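Local coordinates for Glyoxalase/bleomycin resistance protein/dioxygenase (PDB 4N04) that is a member of the vicinal oxygen chelate (glyoxalase/bleomycin resistance) superfamily and may have dioxygenase activity, at residues L76-A87 against V96-P104. The protein carries 1 engineered substitution. Numbering follows the deposited sequence.
Sequences LSGASERGVEAA and VRKVTYLDP
In the second βαβββ module of this glyoxalase-type fold, helix 72-81 packs on the four-stranded sheet of its own module, nearly along strand 97-102, and Leu76, Ala79 and Ala86 gather round Tyr101 and Val99 on that strand. The segment axes of helix and strand run 25° apart, 11.9 Å at closest approach, a gap that side chains must span. Tyr101 does most of this. With CG beside its backbone N and anti to the carbonyl carbon (chi1 -69°), the ring reaches the helix, where Tyr101 OH lies 3.4 Å from Leu76 CD2 and near the methyl of Ala79. Ala86 lays CB over one ring face in a CH-pi contact, 4.2 Å from the Tyr101 centroid, while Val84 O comes in at the ring edge. Leu76 divides its two methyls: CD2 meets Val99 CG2 tip to tip at 3.7 Å, and CD1 touches Arg97 NH1 at an oblique angle. The charge of Arg97 is answered through NH2, by Asp73 at the start of the helix and by Glu113 on strand 108-113.

A Schellman motif with Gly83 at C-prime ends the helix and turns the chain back to the sheet. There Ala87 N donates to Thr100 O at 2.6 Å with a bent N-H...O angle of 138°, just ahead of strand 88-91 and next to the Thr100-Lys88 pair, where the regular register is lost. Two residues before Ala87, at Glu85, a water bridges the backbones, donating to Glu85 O at 3.1 Å and accepting from Leu102 N. The segments are thus joined by apolar packing in which Tyr101 and Val99 take the larger part, with the methyls of Leu76, Ala79 and Ala86 around them, whereas the one direct hydrogen bond and the water bridge are both made by backbone atoms.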
ATOM      1  N   LEU A  76      -6.973  -7.625  -5.016  1.00 54.66           N
ATOM      2  CA  LEU A  76      -6.264  -8.897  -5.024  1.00 56.90           C
ATOM      3  C   LEU A  76      -5.773  -9.314  -6.419  1.00 61.43           C
ATOM      4  O   LEU A  76      -4.565  -9.451  -6.633  1.00 64.57           O
ATOM      5  CB  LEU A  76      -7.129  -9.987  -4.398  1.00 59.74           C
ATOM      6  CG  LEU A  76      -7.103 -10.066  -2.872  1.00 61.79           C
ATOM      7  CD1 LEU A  76      -8.176 -11.012  -2.357  1.00 65.54           C
ATOM      8  CD2 LEU A  76      -5.744 -10.531  -2.395  1.00 62.37           C
ATOM      9  N   SER A  77      -6.697  -9.495  -7.362  1.00 60.90           N
ATOM     10  CA  SER A  77      -6.342 -10.023  -8.681  1.00 64.19           C
ATOM     11  C   SER A  77      -5.438  -9.085  -9.477  1.00 64.25           C
ATOM     12  O   SER A  77      -4.461  -9.532 -10.088  1.00 65.32           O
ATOM     13  CB  SER A  77      -7.592 -10.385  -9.495  1.00 69.22           C
ATOM     14  OG  SER A  77      -8.338  -9.237  -9.860  1.00 70.38           O
ATOM     15  N   GLY A  78      -5.762  -7.793  -9.469  1.00 61.26           N
ATOM     16  CA  GLY A  78      -4.942  -6.790 -10.129  1.00 61.17           C
ATOM     17  C   GLY A  78      -3.503  -6.795  -9.647  1.00 65.69           C
ATOM     18  O   GLY A  78      -2.571  -6.704 -10.443  1.00 71.46           O
ATOM     19  N   ALA A  79      -3.316  -6.906  -8.335  1.00 59.94           N
ATOM     20  CA  ALA A  79      -1.976  -6.973  -7.761  1.00 60.28           C
ATOM     21  C   ALA A  79      -1.286  -8.279  -8.151  1.00 63.22           C
ATOM     22  O   ALA A  79      -0.064  -8.317  -8.315  1.00 64.69           O
ATOM     23  CB  ALA A  79      -2.028  -6.817  -6.232  1.00 54.37           C
ATOM     24  N   SER A  80      -2.075  -9.342  -8.293  1.00 62.15           N
ATOM     25  CA  SER A  80      -1.560 -10.648  -8.700  1.00 63.85           C
ATOM     26  C   SER A  80      -1.007 -10.624 -10.118  1.00 65.98           C
ATOM     27  O   SER A  80       0.066 -11.163 -10.384  1.00 73.96           O
ATOM     28  CB  SER A  80      -2.659 -11.703  -8.621  1.00 65.61           C
ATOM     29  OG  SER A  80      -3.038 -11.946  -7.284  1.00 64.33           O
ATOM     30  N   GLU A  81      -1.747 -10.002 -11.027  1.00 66.66           N
ATOM     31  CA  GLU A  81      -1.343  -9.975 -12.425  1.00 85.91           C
ATOM     32  C   GLU A  81      -0.081  -9.136 -12.597  1.00 82.51           C
ATOM     33  O   GLU A  81       0.701  -9.361 -13.526  1.00 85.49           O
ATOM     34  CB  GLU A  81      -2.477  -9.447 -13.318  1.00 90.67           C
ATOM     35  CG  GLU A  81      -2.601  -7.927 -13.349  1.00 96.44           C
ATOM     36  CD  GLU A  81      -3.753  -7.436 -14.209  1.00105.16           C
ATOM     37  OE1 GLU A  81      -4.743  -8.186 -14.362  1.00107.52           O
ATOM     38  OE2 GLU A  81      -3.664  -6.296 -14.729  1.00108.49           O
ATOM     39  N   ARG A  82       0.120  -8.179 -11.693  1.00 62.16           N
ATOM     40  CA  ARG A  82       1.280  -7.298 -11.761  1.00 58.23           C
ATOM     41  C   ARG A  82       2.378  -7.817 -10.850  1.00 54.67           C
ATOM     42  O   ARG A  82       3.341  -7.116 -10.550  1.00 54.91           O
ATOM     43  CB  ARG A  82       0.901  -5.858 -11.420  1.00 56.54           C
ATOM     44  CG  ARG A  82      -0.237  -5.335 -12.268  1.00 57.16           C
ATOM     45  CD  ARG A  82      -0.520  -3.878 -12.001  1.00 57.84           C
ATOM     46  NE  ARG A  82      -1.110  -3.673 -10.683  1.00 65.39           N
ATOM     47  CZ  ARG A  82      -2.416  -3.684 -10.432  1.00 61.34           C
ATOM     48  NH1 ARG A  82      -3.281  -3.894 -11.415  1.00 58.37           N
ATOM     49  NH2 ARG A  82      -2.855  -3.480  -9.197  1.00 58.80           N
ATOM     50  N   GLY A  83       2.202  -9.054 -10.397  1.00 54.51           N
ATOM     51  CA  GLY A  83       3.274  -9.800  -9.769  1.00 55.48           C
ATOM     52  C   GLY A  83       3.458  -9.706  -8.266  1.00 57.87           C
ATOM     53  O   GLY A  83       4.485 -10.160  -7.767  1.00 57.01           O
ATOM     54  N   VAL A  84       2.498  -9.132  -7.538  1.00 59.97           N
ATOM     55  CA  VAL A  84       2.601  -9.100  -6.073  1.00 60.34           C
ATOM     56  C   VAL A  84       1.481  -9.872  -5.363  1.00 59.45           C
ATOM     57  O   VAL A  84       0.292  -9.666  -5.621  1.00 57.36           O
ATOM     58  CB  VAL A  84       2.767  -7.653  -5.494  1.00 70.61           C
ATOM     59  CG1 VAL A  84       3.859  -6.901  -6.236  1.00 69.15           C
ATOM     60  CG2 VAL A  84       1.467  -6.866  -5.530  1.00 71.78           C
ATOM     61  N   GLU A  85       1.878 -10.780  -4.475  1.00 60.53           N
ATOM     62  CA  GLU A  85       0.916 -11.610  -3.748  1.00 59.22           C
ATOM     63  C   GLU A  85       0.816 -11.190  -2.287  1.00 54.94           C
ATOM     64  O   GLU A  85       1.741 -10.597  -1.739  1.00 56.50           O
ATOM     65  CB  GLU A  85       1.300 -13.089  -3.838  1.00 57.80           C
ATOM     66  CG  GLU A  85       1.345 -13.628  -5.257  1.00 62.64           C
ATOM     67  CD  GLU A  85      -0.026 -13.657  -5.915  1.00 68.04           C
ATOM     68  OE1 GLU A  85      -0.981 -14.147  -5.269  1.00 71.86           O
ATOM     69  OE2 GLU A  85      -0.150 -13.185  -7.069  1.00 67.38           O
ATOM     70  N   ALA A  86      -0.314 -11.494  -1.664  1.00 47.04           N
ATOM     71  CA  ALA A  86      -0.503 -11.179  -0.258  1.00 46.78           C
ATOM     72  C   ALA A  86       0.361 -12.071   0.629  1.00 47.83           C
ATOM     73  O   ALA A  86       0.650 -13.210   0.280  1.00 48.19           O
ATOM     74  CB  ALA A  86      -1.971 -11.309   0.127  1.00 48.24           C
ATOM     75  N   ALA A  87       0.777 -11.537   1.770  1.00 42.82           N
ATOM     76  CA  ALA A  87       1.467 -12.317   2.775  1.00 42.05           C
ATOM     77  C   ALA A  87       0.478 -13.234   3.520  1.00 48.78           C
ATOM     78  O   ALA A  87       0.780 -14.391   3.815  1.00 40.59           O
ATOM     79  CB  ALA A  87       2.162 -11.388   3.750  1.00 41.85           C
ATOM     80  N   VAL A  96     -16.048 -11.308   5.910  1.00 70.27           N
ATOM     81  CA  VAL A  96     -15.201 -10.142   5.704  1.00 68.61           C
ATOM     82  C   VAL A  96     -13.728 -10.520   5.737  1.00 58.27           C
ATOM     83  O   VAL A  96     -13.246 -11.098   6.707  1.00 56.67           O
ATOM     84  CB  VAL A  96     -15.450  -9.055   6.750  1.00 74.75           C
ATOM     85  CG1 VAL A  96     -14.219  -8.159   6.891  1.00 74.86           C
ATOM     86  CG2 VAL A  96     -16.674  -8.245   6.370  1.00 76.69           C
ATOM     87  N   ARG A  97     -13.021 -10.187   4.666  1.00 56.31           N
ATOM     88  CA  ARG A  97     -11.599 -10.467   4.593  1.00 56.62           C
ATOM     89  C   ARG A  97     -10.731  -9.275   4.966  1.00 52.72           C
ATOM     90  O   ARG A  97     -11.096  -8.122   4.754  1.00 55.73           O
ATOM     91  CB  ARG A  97     -11.209 -10.932   3.192  1.00 57.80           C
ATOM     92  CG  ARG A  97     -11.781 -12.265   2.787  1.00 65.06           C
ATOM     93  CD  ARG A  97     -11.620 -12.440   1.296  1.00 66.05           C
ATOM     94  NE  ARG A  97     -12.543 -11.577   0.572  1.00 66.12           N
ATOM     95  CZ  ARG A  97     -12.458 -11.315  -0.728  1.00 67.63           C
ATOM     96  NH1 ARG A  97     -11.479 -11.842  -1.448  1.00 69.21           N
ATOM     97  NH2 ARG A  97     -13.346 -10.516  -1.305  1.00 66.26           N
ATOM     98  N   LYS A  98      -9.575  -9.585   5.535  1.00 45.95           N
ATOM     99  CA  LYS A  98      -8.465  -8.660   5.585  1.00 43.47           C
ATOM    100  C   LYS A  98      -7.314  -9.373   4.893  1.00 41.11           C
ATOM    101  O   LYS A  98      -6.995 -10.510   5.237  1.00 38.55           O
ATOM    102  CB  LYS A  98      -8.100  -8.334   7.033  1.00 39.20           C
ATOM    103  CG  LYS A  98      -6.889  -7.419   7.191  1.00 40.43           C
ATOM    104  CD  LYS A  98      -6.556  -7.250   8.659  1.00 47.79           C
ATOM    105  CE  LYS A  98      -5.083  -6.952   8.890  1.00 56.99           C
ATOM    106  NZ  LYS A  98      -4.722  -7.146  10.325  1.00 63.73           N
ATOM    107  N   VAL A  99      -6.701  -8.741   3.896  1.00 40.32           N
ATOM    108  CA  VAL A  99      -5.493  -9.331   3.333  1.00 39.54           C
ATOM    109  C   VAL A  99      -4.282  -8.427   3.500  1.00 39.45           C
ATOM    110  O   VAL A  99      -4.348  -7.213   3.290  1.00 45.59           O
ATOM    111  CB  VAL A  99      -5.668  -9.867   1.875  1.00 40.41           C
ATOM    112  CG1 VAL A  99      -7.149  -9.824   1.428  1.00 42.73           C
ATOM    113  CG2 VAL A  99      -4.759  -9.158   0.915  1.00 35.93           C
ATOM    114  N   THR A 100      -3.173  -9.030   3.898  1.00 35.80           N
ATOM    115  CA  THR A 100      -2.007  -8.253   4.253  1.00 35.79           C
ATOM    116  C   THR A 100      -0.862  -8.427   3.275  1.00 35.80           C
ATOM    117  O   THR A 100      -0.466  -9.542   2.955  1.00 38.81           O
ATOM    118  CB  THR A 100      -1.515  -8.624   5.652  1.00 34.92           C
ATOM    119  OG1 THR A 100      -2.586  -8.458   6.585  1.00 35.31           O
ATOM    120  CG2 THR A 100      -0.348  -7.730   6.058  1.00 29.86           C
ATOM    121  N   TYR A 101      -0.315  -7.309   2.823  1.00 35.58           N
ATOM    122  CA  TYR A 101       0.870  -7.336   1.986  1.00 35.25           C
ATOM    123  C   TYR A 101       2.079  -6.904   2.787  1.00 34.27           C
ATOM    124  O   TYR A 101       1.978  -6.049   3.671  1.00 36.16           O
ATOM    125  CB  TYR A 101       0.691  -6.406   0.790  1.00 33.65           C
ATOM    126  CG  TYR A 101      -0.341  -6.897  -0.183  1.00 35.77           C
ATOM    127  CD1 TYR A 101       0.013  -7.741  -1.236  1.00 36.32           C
ATOM    128  CD2 TYR A 101      -1.678  -6.543  -0.047  1.00 37.71           C
ATOM    129  CE1 TYR A 101      -0.940  -8.209  -2.137  1.00 35.64           C
ATOM    130  CE2 TYR A 101      -2.639  -7.010  -0.945  1.00 40.47           C
ATOM    131  CZ  TYR A 101      -2.260  -7.839  -1.985  1.00 41.27           C
ATOM    132  OH  TYR A 101      -3.202  -8.295  -2.876  1.00 50.31           O
ATOM    133  N   LEU A 102       3.225  -7.494   2.479  1.00 30.45           N
ATOM    134  CA  LEU A 102       4.479  -7.029   3.039  1.00 29.81           C
ATOM    135  C   LEU A 102       5.310  -6.378   1.942  1.00 33.04           C
ATOM    136  O   LEU A 102       5.609  -7.022   0.939  1.00 36.61           O
ATOM    137  CB  LEU A 102       5.242  -8.191   3.663  1.00 28.70           C
ATOM    138  CG  LEU A 102       4.545  -8.835   4.856  1.00 34.35           C
ATOM    139  CD1 LEU A 102       5.302 -10.051   5.333  1.00 34.66           C
ATOM    140  CD2 LEU A 102       4.349  -7.831   5.984  1.00 30.15           C
ATOM    141  N   ASP A 103       5.673  -5.105   2.128  1.00 34.24           N
ATOM    142  CA  ASP A 103       6.531  -4.392   1.166  1.00 35.82           C
ATOM    143  C   ASP A 103       7.965  -4.930   1.244  1.00 34.97           C
ATOM    144  O   ASP A 103       8.268  -5.714   2.148  1.00 36.28           O
ATOM    145  CB  ASP A 103       6.408  -2.847   1.311  1.00 26.75           C
ATOM    146  CG  ASP A 103       7.238  -2.250   2.463  1.00 31.44           C
ATOM    147  OD1 ASP A 103       8.008  -2.946   3.157  1.00 32.38           O
ATOM    148  OD2 ASP A 103       7.124  -1.020   2.658  1.00 26.64           O
ATOM    149  N   PRO A 104       8.841  -4.542   0.299  1.00 38.95           N
ATOM    150  CA  PRO A 104      10.217  -5.071   0.318  1.00 38.53           C
ATOM    151  C   PRO A 104      10.968  -4.940   1.653  1.00 34.61           C
ATOM    152  O   PRO A 104      11.840  -5.754   1.936  1.00 38.29           O
ATOM    153  CB  PRO A 104      10.903  -4.261  -0.783  1.00 38.63           C
ATOM    154  CG  PRO A 104       9.814  -4.034  -1.775  1.00 37.19           C
ATOM    155  CD  PRO A 104       8.572  -3.800  -0.947  1.00 40.83           C
TER
HETATM  156  O   HOH W   1       3.121  -9.260   0.647  1.00 53.38           O